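Local coordinates for protein hypothetical sugar kinase (Cytophaga hutchinsonii, PDB 3R8E) that probably transfers phosphate from ATP to a sugar, as a putative kinase of the ROK family whose substrate is not established, at residues Gly139-Met144 and Asp296-Lys301; Val177-Thr182 and Ser187-Val192; Ala239-Ile244 and Phe274-Pro279; Val258-Asn263 and Pro290-Asp295. All coordinates share one frame; numbering follows the deposited sequence. Where two conformers were deposited one is given.

In the fold
All four contacts belong to one ROK-family chain with a ribonuclease H-like fold. Contacts 1 and 4 are neighbours, their centres about 14 Å apart: Asn262 ND2 of contact 4 lies 2.7 Å from Asp296 OD1 of contact 1, where helix 291-294 leads into strand 298-301. Contact 3 covers the same strand, Phe274 packing on Ile299 and Gly300, and shares helix 235-259 with contact 4 although their centres are about 21 Å apart. Contact 2, about 17 Å from contact 3 between centres, meets it through Ile244 and Val192 and carries the Gly-His of a motif probably linked to sugar binding. Contacts 2 and 4 both reach the second subunit.

Contact 1 of 4, residues Gly139-Met144 and Asp296-Lys301; sequences GENKRM and DMYIGK
Tyr298, on strand 298-301, reaches across to Asn141 and Met144 in the loop that follows helix 127-138. From CB the side chain leaves with CG anti to the backbone N (chi1 166°), a torsion that carries the ring out over the glycine two residues on, with Gly300 N lying against one face toward the rim. CD2 is the first ring atom to cross the gap: the selenium of Met144, a selenomethionine, stands 4.2 Å from it. This is an oblique Met-aromatic contact, SE being 5.2 Å from the ring centroid. Further out, CE2 passes 3.5 Å from Asn141 OD1. The tip then makes the central bond, Tyr298 OH donating to Asn141 OD1 at 2.8 Å. OD1 meets the ring at its edge, while the amide and ring planes are turned 69° from each other; the angle at OD1 is 120°, with the donor tilted a little from the carbonyl plane.

Two waters extend the bonding. One donates to Asn141 OD1 and to Lys301 O, lying 2.8 Å from that oxygen. The other accepts a hydrogen bond from Asn141 ND2 and donates one to Tyr298 OH, 3.1 Å from the hydroxyl. Behind this, backbone bonds from Tyr298 to Asn262 and Ile264 hold it beside strand 263-267, on which Asn141 and Met144 also pack. The chemistry implies a directional polar link at the surface: phenol and amide each both give and accept, and with OD1 accepting two hydrogen bonds and ND2 donating one, the rotation of the Asn141 amide is defined.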
loop_
_atom_site.group_PDB
_atom_site.type_symbol
_atom_site.label_atom_id
_atom_site.label_comp_id
_atom_site.label_asym_id
_atom_site.label_seq_id
_atom_site.Cartn_x
_atom_site.Cartn_y
_atom_site.Cartn_z
ATOM N N GLY A 139 22.556 -3.743 8.061
ATOM C CA GLY A 139 21.899 -3.824 9.363
ATOM C C GLY A 139 21.953 -5.173 10.056
ATOM O O GLY A 139 22.511 -6.139 9.525
ATOM N N GLU A 140 21.345 -5.242 11.260
ATOM C CA GLU A 140 21.273 -6.464 12.068
ATOM C C GLU A 140 20.299 -7.496 11.472
ATOM O O GLU A 140 20.254 -8.631 11.942
ATOM C CB GLU A 140 20.920 -6.145 13.529
ATOM C CG GLU A 140 22.128 -5.704 14.346
ATOM C CD GLU A 140 23.258 -6.713 14.426
ATOM O OE1 GLU A 140 23.113 -7.714 15.164
ATOM O OE2 GLU A 140 24.277 -6.521 13.724
ATOM N N ASN A 141 19.525 -7.109 10.448
ATOM C CA ASN A 141 18.632 -8.014 9.733
ATOM C C ASN A 141 18.982 -7.950 8.257
ATOM O O ASN A 141 18.099 -8.030 7.407
ATOM C CB ASN A 141 17.159 -7.669 9.983
ATOM C CG ASN A 141 16.656 -8.085 11.337
ATOM O OD1 ASN A 141 16.344 -7.248 12.184
ATOM N ND2 ASN A 141 16.527 -9.389 11.561
ATOM N N LYS A 142 20.290 -7.810 7.953
ATOM C CA LYS A 142 20.769 -7.715 6.580
ATOM C C LYS A 142 20.320 -8.920 5.747
ATOM O O LYS A 142 20.252 -10.054 6.246
ATOM C CB LYS A 142 22.292 -7.518 6.496
ATOM C CG LYS A 142 23.149 -8.628 7.080
ATOM C CD LYS A 142 24.595 -8.487 6.616
ATOM C CE LYS A 142 25.444 -9.655 7.047
ATOM N NZ LYS A 142 26.814 -9.577 6.476
ATOM N N ARG A 143 19.940 -8.630 4.491
ATOM C CA ARG A 143 19.481 -9.571 3.465
ATOM C C ARG A 143 18.056 -10.112 3.734
ATOM O O ARG A 143 17.568 -10.935 2.953
ATOM C CB ARG A 143 20.483 -10.717 3.207
ATOM C CG ARG A 143 21.830 -10.259 2.638
ATOM C CD ARG A 143 21.754 -9.874 1.168
ATOM N NE ARG A 143 22.997 -9.258 0.702
ATOM C CZ ARG A 143 23.235 -8.905 -0.557
ATOM N NH1 ARG A 143 22.318 -9.106 -1.497
ATOM N NH2 ARG A 143 24.394 -8.351 -0.888
HETATM N N MSE A 144 17.361 -9.595 4.773
HETATM C CA MSE A 144 15.941 -9.902 5.005
HETATM C C MSE A 144 15.234 -9.433 3.736
HETATM O O MSE A 144 15.396 -8.273 3.354
HETATM C CB MSE A 144 15.440 -9.179 6.257
HETATM C CG MSE A 144 13.980 -9.463 6.579
HETATM SE SE MSE A 144 13.552 -8.981 8.412
HETATM C CE MSE A 144 13.889 -7.130 8.401
ATOM N N ASP A 296 3.750 -15.301 11.705
ATOM C CA ASP A 296 5.205 -15.232 11.561
ATOM C C ASP A 296 5.693 -13.779 11.429
ATOM O O ASP A 296 6.743 -13.531 10.831
ATOM C CB ASP A 296 5.703 -16.105 10.386
ATOM C CG ASP A 296 5.116 -15.841 9.006
ATOM O OD1 ASP A 296 4.247 -14.950 8.883
ATOM O OD2 ASP A 296 5.515 -16.544 8.051
HETATM N N MSE A 297 4.929 -12.828 12.007
HETATM C CA MSE A 297 5.290 -11.414 11.952
HETATM C C MSE A 297 6.499 -11.136 12.857
HETATM O O MSE A 297 6.726 -11.842 13.851
HETATM C CB MSE A 297 4.093 -10.514 12.305
HETATM C CG MSE A 297 3.802 -10.407 13.807
HETATM SE SE MSE A 297 2.433 -9.096 14.230
HETATM C CE MSE A 297 3.214 -7.578 13.359
ATOM N N TYR A 298 7.295 -10.125 12.480
ATOM C CA TYR A 298 8.493 -9.718 13.205
ATOM C C TYR A 298 8.540 -8.202 13.290
ATOM O O TYR A 298 8.360 -7.523 12.280
ATOM C CB TYR A 298 9.757 -10.276 12.527
ATOM C CG TYR A 298 11.057 -9.656 12.995
ATOM C CD1 TYR A 298 11.575 -9.939 14.257
ATOM C CD2 TYR A 298 11.781 -8.799 12.169
ATOM C CE1 TYR A 298 12.772 -9.368 14.693
ATOM C CE2 TYR A 298 12.989 -8.242 12.585
ATOM C CZ TYR A 298 13.475 -8.518 13.854
ATOM O OH TYR A 298 14.665 -7.959 14.263
ATOM N N ILE A 299 8.739 -7.680 14.505
ATOM C CA ILE A 299 8.889 -6.250 14.753
ATOM C C ILE A 299 10.240 -6.089 15.430
ATOM O O ILE A 299 10.441 -6.578 16.545
ATOM C CB ILE A 299 7.723 -5.612 15.548
ATOM C CG1 ILE A 299 6.379 -5.838 14.834
ATOM C CG2 ILE A 299 7.989 -4.103 15.775
ATOM C CD1 ILE A 299 5.197 -5.701 15.702
ATOM N N GLY A 300 11.176 -5.494 14.704
ATOM C CA GLY A 300 12.537 -5.296 15.174
ATOM C C GLY A 300 12.959 -3.846 15.213
ATOM O O GLY A 300 12.288 -2.975 14.656
ATOM N N LYS A 301 14.073 -3.584 15.892
ATOM C CA LYS A 301 14.639 -2.248 16.001
ATOM C C LYS A 301 15.653 -2.054 14.871
ATOM O O LYS A 301 16.472 -2.946 14.626
ATOM C CB LYS A 301 15.287 -2.079 17.403
ATOM C CG LYS A 301 16.110 -0.808 17.610
ATOM C CD LYS A 301 15.296 0.347 18.189
ATOM C CE LYS A 301 16.154 1.563 18.454
ATOM N NZ LYS A 301 16.558 2.253 17.197
HETATM O O HOH W 1 17.528 -4.951 12.943
HETATM O O HOH W 2 16.448 -10.432 14.496
#

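Contact 2 of 4, residues Val177-Thr182 and Ser187-Val192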
loop_
_atom_site.group_PDB
_atom_site.type_symbol
_atom_site.label_atom_id
_atom_site.label_comp_id
_atom_site.label_asym_id
_atom_site.label_seq_id
_atom_site.Cartn_x
_atom_site.Cartn_y
_atom_site.Cartn_z
ATOM N N VAL A 177 4.299 6.865 3.413
ATOM C CA VAL A 177 3.355 6.463 4.463
ATOM C C VAL A 177 3.135 7.536 5.535
ATOM O O VAL A 177 2.097 7.509 6.197
ATOM C CB VAL A 177 3.670 5.088 5.110
ATOM C CG1 VAL A 177 3.971 4.019 4.060
ATOM C CG2 VAL A 177 4.787 5.190 6.130
ATOM N N GLY A 178 4.066 8.479 5.670
ATOM C CA GLY A 178 3.924 9.571 6.630
ATOM C C GLY A 178 2.687 10.409 6.365
ATOM O O GLY A 178 2.098 10.973 7.291
ATOM N N HIS A 179 2.255 10.455 5.092
ATOM C CA HIS A 179 1.117 11.267 4.676
ATOM C C HIS A 179 -0.200 10.485 4.582
ATOM O O HIS A 179 -1.208 11.055 4.152
ATOM C CB HIS A 179 1.442 11.962 3.356
ATOM C CG HIS A 179 2.714 12.751 3.426
ATOM N ND1 HIS A 179 2.766 13.979 4.066
ATOM C CD2 HIS A 179 3.954 12.432 2.990
ATOM C CE1 HIS A 179 4.028 14.370 3.991
ATOM N NE2 HIS A 179 4.781 13.475 3.346
HETATM N N MSE A 180 -0.217 9.213 5.032
HETATM C CA MSE A 180 -1.450 8.423 5.071
HETATM C C MSE A 180 -2.415 8.999 6.096
HETATM O O MSE A 180 -1.976 9.572 7.101
HETATM C CB MSE A 180 -1.152 6.958 5.417
HETATM C CG MSE A 180 -0.460 6.212 4.307
HETATM SE SE MSE A 180 0.034 4.450 4.963
HETATM C CE MSE A 180 -1.582 3.546 4.580
ATOM N N LEU A 181 -3.725 8.854 5.852
ATOM C CA LEU A 181 -4.741 9.319 6.788
ATOM C C LEU A 181 -4.936 8.297 7.898
ATOM O O LEU A 181 -4.961 7.091 7.628
ATOM C CB LEU A 181 -6.083 9.586 6.072
ATOM C CG LEU A 181 -6.064 10.557 4.888
ATOM C CD1 LEU A 181 -7.413 10.571 4.186
ATOM C CD2 LEU A 181 -5.679 11.978 5.330
ATOM N N THR A 182 -5.089 8.778 9.140
ATOM C CA THR A 182 -5.299 7.926 10.314
ATOM C C THR A 182 -6.797 7.830 10.644
ATOM O O THR A 182 -7.611 8.476 9.981
ATOM C CB THR A 182 -4.509 8.471 11.524
ATOM O OG1 THR A 182 -5.072 9.719 11.930
ATOM C CG2 THR A 182 -3.023 8.626 11.244
ATOM N N SER A 187 -2.915 13.250 9.190
ATOM C CA SER A 187 -1.889 12.372 8.619
ATOM C C SER A 187 -1.081 11.676 9.720
ATOM O O SER A 187 -1.016 12.173 10.846
ATOM C CB SER A 187 -0.961 13.142 7.684
ATOM O OG SER A 187 0.020 13.881 8.391
ATOM N N LEU A 188 -0.460 10.530 9.386
ATOM C CA LEU A 188 0.345 9.754 10.334
ATOM C C LEU A 188 1.468 10.602 10.952
ATOM O O LEU A 188 1.578 10.639 12.184
ATOM C CB LEU A 188 0.910 8.496 9.657
ATOM C CG LEU A 188 1.886 7.612 10.456
ATOM C CD1 LEU A 188 1.232 7.023 11.729
ATOM C CD2 LEU A 188 2.416 6.494 9.583
ATOM N N GLU A 189 2.254 11.324 10.125
ATOM C CA GLU A 189 3.347 12.124 10.687
ATOM C C GLU A 189 2.849 13.352 11.466
ATOM O O GLU A 189 3.570 13.811 12.349
ATOM C CB GLU A 189 4.425 12.501 9.660
ATOM C CG GLU A 189 4.054 13.449 8.539
ATOM C CD GLU A 189 5.268 13.834 7.711
ATOM O OE1 GLU A 189 6.131 12.958 7.466
ATOM O OE2 GLU A 189 5.370 15.020 7.325
ATOM N N ASN A 190 1.603 13.823 11.231
ATOM C CA ASN A 190 1.069 14.933 12.021
ATOM C C ASN A 190 0.507 14.422 13.364
ATOM O O ASN A 190 0.107 15.223 14.212
ATOM C CB ASN A 190 0.032 15.733 11.234
ATOM C CG ASN A 190 0.647 16.608 10.165
ATOM O OD1 ASN A 190 1.824 16.995 10.231
ATOM N ND2 ASN A 190 -0.139 16.952 9.155
ATOM N N GLN A 191 0.527 13.085 13.570
ATOM C CA GLN A 191 0.084 12.452 14.812
ATOM C C GLN A 191 1.272 11.911 15.617
ATOM O O GLN A 191 1.278 12.043 16.841
ATOM C CB GLN A 191 -0.911 11.308 14.533
ATOM C CG GLN A 191 -2.262 11.749 13.969
ATOM C CD GLN A 191 -3.201 12.234 15.042
ATOM O OE1 GLN A 191 -3.822 11.447 15.762
ATOM N NE2 GLN A 191 -3.335 13.545 15.161
ATOM N N VAL A 192 2.268 11.294 14.942
ATOM C CA VAL A 192 3.390 10.656 15.646
ATOM C C VAL A 192 4.762 11.328 15.407
ATOM O O VAL A 192 5.726 10.921 16.058
ATOM C CB VAL A 192 3.480 9.124 15.383
ATOM C CG1 VAL A 192 2.195 8.411 15.797
ATOM C CG2 VAL A 192 3.837 8.815 13.935
HETATM O O HOH W 3 1.476 15.024 6.437
#
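Val177 meets Leu188 at the start of the segment, its CG2 4.4 Å from Leu188 CD2, and both side chains pack on helix 235-259. At Gly178 the backbone takes over. Gly178 O accepts from Glu189 N at 2.9 Å, nearly straight (166° at the hydrogen) and on a lone pair in the carbonyl plane. The side chain of Glu189 curls back over the same carbonyl, CG 3.4 Å from Gly178 O, because CG lies between the backbone N and the carbonyl carbon (chi1 67°). Its OE1 accepts a hydrogen bond from Val156 N on strand 156-162.

His179 starts off away from residues 187-192, yet its ring returns: CE1 comes within 3.7 Å of Glu189 OE2, the ring and carboxylate planes well inclined to each other. A water joins His179 ND1 to Ser187 OG, which also caps the following helix by accepting from Asn190 N. Met180 O accepts from Leu188 N at 2.9 Å; the nitrogen lies nearly in line with the carbonyl, but the bond is bent at the hydrogen (141°). The same oxygen takes a CA-H...O contact from Ser187. Leu181 pairs with Ser187 in a single beta bridge, while its own N is hydrogen-bonded to Asn254 OD1 of the second subunit. Last comes Thr182, whose CG2 rests 3.7 Å from Leu188 CA and whose OG1 turns to Lys186 O and Arg184 N.

Val177-His179 close the Glu-x-Gly-His sequence characteristic of ROK kinases. In relatives this motif lines the sugar site, so the tight loop that brings Glu189 beside His179 is consistent with one wall of a sugar pocket.

Contact 3 of 4, residues Ala239-Ile244 and Phe274-Pro279; sequences AVWADI and FDYFVP
Trp241 and the pair Tyr276 and Phe277 join two helices of the lobe built on the five-stranded sheet of this ribonuclease H-like fold, 235-259 and 274-288. The short segments approach to 7.1 Å between axes and cross at -51°.

Among the apolar contacts, Trp241 CB sits 3.7 Å from Tyr276 CB, which also comes near CD1 of the indole. On the benzene side of the indole, CE3 lies 4.1 Å from Phe277 CD2. The aromatic groups meet at a slant: the Trp241 five-membered ring and the Tyr276 ring have centroids 6.0 Å apart and planes 36° from each other. The indole is further enclosed by Leu197, Ala230 and Ile270, and its NE1 makes a weak hydrogen bond to Ile226 O.

Ala242 O, one residue beyond the tryptophan, accepts from Asn280 ND2 of the partner helix. The backbones are close enough for a CA-H...O contact from Phe277 CA to Trp241 O, at 3.4 Å. Against that same oxygen presses the root of the phenylalanine side chain, Phe277 CB lying 3.2 Å from Trp241 O.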
loop_
_atom_site.group_PDB
_atom_site.type_symbol
_atom_site.label_atom_id
_atom_site.label_comp_id
_atom_site.label_asym_id
_atom_site.label_seq_id
_atom_site.Cartn_x
_atom_site.Cartn_y
_atom_site.Cartn_z
ATOM N N ALA A 239 1.389 6.101 29.129
ATOM C CA ALA A 239 0.116 6.260 28.415
ATOM C C ALA A 239 0.315 6.975 27.076
ATOM O O ALA A 239 -0.354 6.620 26.102
ATOM C CB ALA A 239 -0.879 7.024 29.274
ATOM N N VAL A 240 1.240 7.963 27.026
ATOM C CA VAL A 240 1.574 8.707 25.802
ATOM C C VAL A 240 2.153 7.731 24.763
ATOM O O VAL A 240 1.654 7.697 23.636
ATOM C CB VAL A 240 2.521 9.909 26.075
ATOM C CG1 VAL A 240 3.171 10.423 24.790
ATOM C CG2 VAL A 240 1.781 11.039 26.784
ATOM N N TRP A 241 3.159 6.912 25.156
ATOM C CA TRP A 241 3.778 5.941 24.247
ATOM C C TRP A 241 2.784 4.855 23.828
ATOM O O TRP A 241 2.813 4.433 22.674
ATOM C CB TRP A 241 5.045 5.311 24.847
ATOM C CG TRP A 241 6.200 6.262 24.986
ATOM C CD1 TRP A 241 6.838 6.604 26.142
ATOM C CD2 TRP A 241 6.856 6.991 23.934
ATOM N NE1 TRP A 241 7.855 7.491 25.878
ATOM C CE2 TRP A 241 7.871 7.769 24.536
ATOM C CE3 TRP A 241 6.682 7.067 22.539
ATOM C CZ2 TRP A 241 8.707 8.614 23.794
ATOM C CZ3 TRP A 241 7.519 7.896 21.805
ATOM C CH2 TRP A 241 8.517 8.657 22.431
ATOM N N ALA A 242 1.877 4.442 24.741
ATOM C CA ALA A 242 0.836 3.454 24.439
ATOM C C ALA A 242 -0.120 3.978 23.347
ATOM O O ALA A 242 -0.495 3.217 22.457
ATOM C CB ALA A 242 0.059 3.104 25.698
ATOM N N ASP A 243 -0.480 5.283 23.399
ATOM C CA ASP A 243 -1.362 5.903 22.408
ATOM C C ASP A 243 -0.640 6.030 21.058
ATOM O O ASP A 243 -1.234 5.709 20.025
ATOM C CB ASP A 243 -1.880 7.267 22.887
ATOM C CG ASP A 243 -3.086 7.738 22.098
ATOM O OD1 ASP A 243 -4.189 7.184 22.310
ATOM O OD2 ASP A 243 -2.926 8.644 21.253
ATOM N N ILE A 244 0.652 6.447 21.078
ATOM C CA ILE A 244 1.511 6.561 19.885
ATOM C C ILE A 244 1.602 5.176 19.212
ATOM O O ILE A 244 1.433 5.078 17.990
ATOM C CB ILE A 244 2.914 7.150 20.263
ATOM C CG1 ILE A 244 2.834 8.654 20.680
ATOM C CG2 ILE A 244 3.981 6.918 19.175
ATOM C CD1 ILE A 244 2.389 9.698 19.574
ATOM N N PHE A 274 11.075 2.141 21.947
ATOM C CA PHE A 274 10.597 0.878 21.369
ATOM C C PHE A 274 9.777 0.054 22.373
ATOM O O PHE A 274 8.626 -0.263 22.098
ATOM C CB PHE A 274 11.801 0.050 20.876
ATOM C CG PHE A 274 11.486 -1.183 20.061
ATOM C CD1 PHE A 274 11.241 -2.404 20.684
ATOM C CD2 PHE A 274 11.488 -1.138 18.672
ATOM C CE1 PHE A 274 10.961 -3.549 19.929
ATOM C CE2 PHE A 274 11.219 -2.284 17.919
ATOM C CZ PHE A 274 10.957 -3.480 18.552
ATOM N N ASP A 275 10.349 -0.242 23.556
ATOM C CA ASP A 275 9.703 -1.067 24.575
ATOM C C ASP A 275 8.377 -0.505 25.108
ATOM O O ASP A 275 7.557 -1.280 25.606
ATOM C CB ASP A 275 10.663 -1.291 25.758
ATOM C CG ASP A 275 11.937 -2.044 25.406
ATOM O OD1 ASP A 275 11.953 -2.741 24.360
ATOM O OD2 ASP A 275 12.908 -1.965 26.192
ATOM N N TYR A 276 8.160 0.816 25.002
ATOM C CA TYR A 276 6.971 1.460 25.557
ATOM C C TYR A 276 5.839 1.656 24.530
ATOM O O TYR A 276 4.680 1.713 24.946
ATOM C CB TYR A 276 7.359 2.793 26.228
ATOM C CG TYR A 276 8.614 2.647 27.066
ATOM C CD1 TYR A 276 8.614 1.876 28.227
ATOM C CD2 TYR A 276 9.830 3.165 26.630
ATOM C CE1 TYR A 276 9.783 1.662 28.954
ATOM C CE2 TYR A 276 11.005 2.955 27.348
ATOM C CZ TYR A 276 10.977 2.202 28.508
ATOM O OH TYR A 276 12.135 1.987 29.213
ATOM N N PHE A 277 6.145 1.728 23.218
ATOM C CA PHE A 277 5.080 1.891 22.217
ATOM C C PHE A 277 4.810 0.601 21.404
ATOM O O PHE A 277 3.703 0.449 20.889
ATOM C CB PHE A 277 5.335 3.091 21.275
ATOM C CG PHE A 277 6.442 2.984 20.251
ATOM C CD1 PHE A 277 6.237 2.317 19.047
ATOM C CD2 PHE A 277 7.644 3.655 20.433
ATOM C CE1 PHE A 277 7.249 2.246 18.088
ATOM C CE2 PHE A 277 8.656 3.584 19.471
ATOM C CZ PHE A 277 8.452 2.874 18.304
ATOM N N VAL A 278 5.794 -0.318 21.287
ATOM C CA VAL A 278 5.624 -1.558 20.502
ATOM C C VAL A 278 4.503 -2.479 21.092
ATOM O O VAL A 278 3.752 -3.014 20.279
ATOM C CB VAL A 278 6.969 -2.311 20.265
ATOM C CG1 VAL A 278 6.754 -3.717 19.696
ATOM C CG2 VAL A 278 7.864 -1.503 19.326
ATOM N N PRO A 279 4.290 -2.649 22.427
ATOM C CA PRO A 279 3.181 -3.516 22.872
ATOM C C PRO A 279 1.823 -3.110 22.286
ATOM O O PRO A 279 1.132 -3.978 21.761
ATOM C CB PRO A 279 3.208 -3.374 24.396
ATOM C CG PRO A 279 4.619 -3.066 24.702
ATOM C CD PRO A 279 5.056 -2.152 23.592
#

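Contact 4 of 4, residues Val258-Asn263 and Pro290-Asp295; sequences VMDLNN and PTYYTD
Asp260 and Asn262 grip helix 291-294 through Tyr292 and Tyr293 where helix 235-259 of the ribonuclease H-like lobe ends and turns toward strand 263-267, at the subunit interface. Tyr292 OH donates to the syn lone pair of Asp260 OD2 at 2.6 Å, the oxygen lying in the plane of the ring at its edge. The other carboxylate oxygen, OD1, stands 3.5 Å from Tyr293 CE1, with the carboxylate and ring planes 77° apart. Two residues on, Asn262 ND2 donates to Tyr293 O at 2.8 Å, almost straight (171°), in one of two deposited conformers.

That same ND2 gives its second bond to Asp296 OD1, and in that conformer the amide links the helix to the turn beyond it. Asp260 leaves helical geometry with a positive phi, and CG anti to the backbone N (chi1 -169°) brings the carboxylate to the tyrosines.

The second subunit completes the surroundings of the carboxylate: its Arg171 forms a salt bridge with Asp260 OD1 and a cation-pi contact with Tyr292, and its Asn173 hydrogen-bonds through N to Asp260 OD2 and through ND2 to Tyr292 OH, so the arginine probably offsets the charge of the buried carboxylate. Within the helix one tyrosine backs the other: Tyr292 CD2 lies 3.6 Å above the Tyr293 ring plane, over its centre.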
loop_
_atom_site.group_PDB
_atom_site.type_symbol
_atom_site.label_atom_id
_atom_site.label_comp_id
_atom_site.label_asym_id
_atom_site.label_seq_id
_atom_site.Cartn_x
_atom_site.Cartn_y
_atom_site.Cartn_z
ATOM N N VAL A 258 -2.246 -3.690 2.166
ATOM C CA VAL A 258 -1.942 -3.328 0.786
ATOM C C VAL A 258 -0.742 -4.119 0.212
ATOM O O VAL A 258 -0.835 -4.635 -0.910
ATOM C CB VAL A 258 -1.685 -1.794 0.677
ATOM C CG1 VAL A 258 -1.126 -1.420 -0.693
ATOM C CG2 VAL A 258 -2.948 -0.988 0.972
HETATM N N MSE A 259 0.373 -4.197 0.972
HETATM C CA MSE A 259 1.651 -4.763 0.528
HETATM C C MSE A 259 1.850 -6.252 0.798
HETATM O O MSE A 259 2.694 -6.869 0.146
HETATM C CB MSE A 259 2.811 -4.009 1.203
HETATM C CG MSE A 259 2.800 -2.515 0.932
HETATM SE SE MSE A 259 3.190 -2.128 -0.925
HETATM C CE MSE A 259 5.067 -2.262 -0.826
ATOM N N ASP A 260 1.147 -6.810 1.802
ATOM C CA ASP A 260 1.319 -8.185 2.271
ATOM C C ASP A 260 2.799 -8.430 2.635
ATOM O O ASP A 260 3.512 -9.192 1.980
ATOM C CB ASP A 260 0.778 -9.282 1.329
ATOM C CG ASP A 260 0.769 -10.641 2.019
ATOM O OD1 ASP A 260 1.071 -10.699 3.242
ATOM O OD2 ASP A 260 0.528 -11.646 1.335
ATOM N N LEU A 261 3.250 -7.730 3.667
ATOM C CA LEU A 261 4.564 -7.899 4.276
ATOM C C LEU A 261 4.308 -7.973 5.769
ATOM O O LEU A 261 3.282 -7.466 6.222
ATOM C CB LEU A 261 5.571 -6.775 3.891
ATOM C CG LEU A 261 5.220 -5.314 4.251
ATOM C CD1 LEU A 261 5.566 -4.991 5.699
ATOM C CD2 LEU A 261 5.997 -4.349 3.383
ATOM N N ASN A 262 5.192 -8.606 6.536
ATOM C CA ASN A 262 4.965 -8.666 7.981
ATOM C C ASN A 262 6.282 -8.591 8.778
ATOM O O ASN A 262 6.307 -8.953 9.954
ATOM C CB ASN A 262 4.136 -9.895 8.375
ATOM C CG ASN A 262 4.804 -11.209 8.103
ATOM O OD1 ASN A 262 5.866 -11.275 7.480
ATOM N ND2 ASN A 262 4.179 -12.289 8.544
ATOM N N ASN A 263 7.357 -8.093 8.146
ATOM C CA ASN A 263 8.625 -7.812 8.813
ATOM C C ASN A 263 8.725 -6.320 8.909
ATOM O O ASN A 263 8.603 -5.640 7.889
ATOM C CB ASN A 263 9.816 -8.403 8.079
ATOM C CG ASN A 263 9.879 -9.899 8.126
ATOM O OD1 ASN A 263 9.601 -10.532 9.152
ATOM N ND2 ASN A 263 10.304 -10.484 7.022
ATOM N N PRO A 290 -5.811 -10.845 10.421
ATOM C CA PRO A 290 -5.939 -12.286 10.705
ATOM C C PRO A 290 -4.567 -12.945 10.912
ATOM O O PRO A 290 -3.530 -12.336 10.618
ATOM C CB PRO A 290 -6.656 -12.832 9.466
ATOM C CG PRO A 290 -6.293 -11.890 8.373
ATOM C CD PRO A 290 -6.131 -10.539 9.010
ATOM N N THR A 291 -4.564 -14.202 11.386
ATOM C CA THR A 291 -3.340 -14.961 11.694
ATOM C C THR A 291 -2.438 -15.172 10.453
ATOM O O THR A 291 -1.221 -15.334 10.622
ATOM C CB THR A 291 -3.660 -16.290 12.388
ATOM O OG1 THR A 291 -4.527 -17.065 11.572
ATOM C CG2 THR A 291 -4.268 -16.091 13.771
ATOM N N TYR A 292 -3.012 -15.131 9.226
ATOM C CA TYR A 292 -2.233 -15.221 7.984
ATOM C C TYR A 292 -1.030 -14.252 8.022
ATOM O O TYR A 292 0.072 -14.625 7.627
ATOM C CB TYR A 292 -3.112 -14.926 6.743
ATOM C CG TYR A 292 -2.299 -14.708 5.483
ATOM C CD1 TYR A 292 -1.664 -15.772 4.847
ATOM C CD2 TYR A 292 -2.101 -13.426 4.968
ATOM C CE1 TYR A 292 -0.874 -15.572 3.717
ATOM C CE2 TYR A 292 -1.300 -13.212 3.846
ATOM C CZ TYR A 292 -0.693 -14.289 3.222
ATOM O OH TYR A 292 0.120 -14.091 2.135
ATOM N N TYR A 293 -1.241 -13.029 8.537
ATOM C CA TYR A 293 -0.173 -12.024 8.635
ATOM C C TYR A 293 0.599 -12.059 9.940
ATOM O O TYR A 293 1.792 -11.769 9.930
ATOM C CB TYR A 293 -0.744 -10.609 8.521
ATOM C CG TYR A 293 -1.595 -10.362 7.303
ATOM C CD1 TYR A 293 -1.023 -9.961 6.099
ATOM C CD2 TYR A 293 -2.979 -10.461 7.366
ATOM C CE1 TYR A 293 -1.812 -9.667 4.986
ATOM C CE2 TYR A 293 -3.777 -10.194 6.255
ATOM C CZ TYR A 293 -3.190 -9.793 5.066
ATOM O OH TYR A 293 -3.984 -9.526 3.977
ATOM N N THR A 294 -0.092 -12.297 11.071
ATOM C CA THR A 294 0.517 -12.144 12.391
ATOM C C THR A 294 1.295 -13.368 12.905
ATOM O O THR A 294 2.173 -13.182 13.749
ATOM C CB THR A 294 -0.543 -11.726 13.413
ATOM O OG1 THR A 294 -1.496 -12.768 13.570
ATOM C CG2 THR A 294 -1.259 -10.424 13.025
ATOM N N ASP A 295 0.994 -14.597 12.435
ATOM C CA ASP A 295 1.666 -15.801 12.956
ATOM C C ASP A 295 3.197 -15.752 12.849
ATOM O O ASP A 295 3.868 -16.110 13.823
ATOM C CB ASP A 295 1.140 -17.080 12.294
ATOM C CG ASP A 295 -0.090 -17.671 12.963
ATOM O OD1 ASP A 295 -0.592 -17.062 13.942
ATOM O OD2 ASP A 295 -0.543 -18.744 12.520
#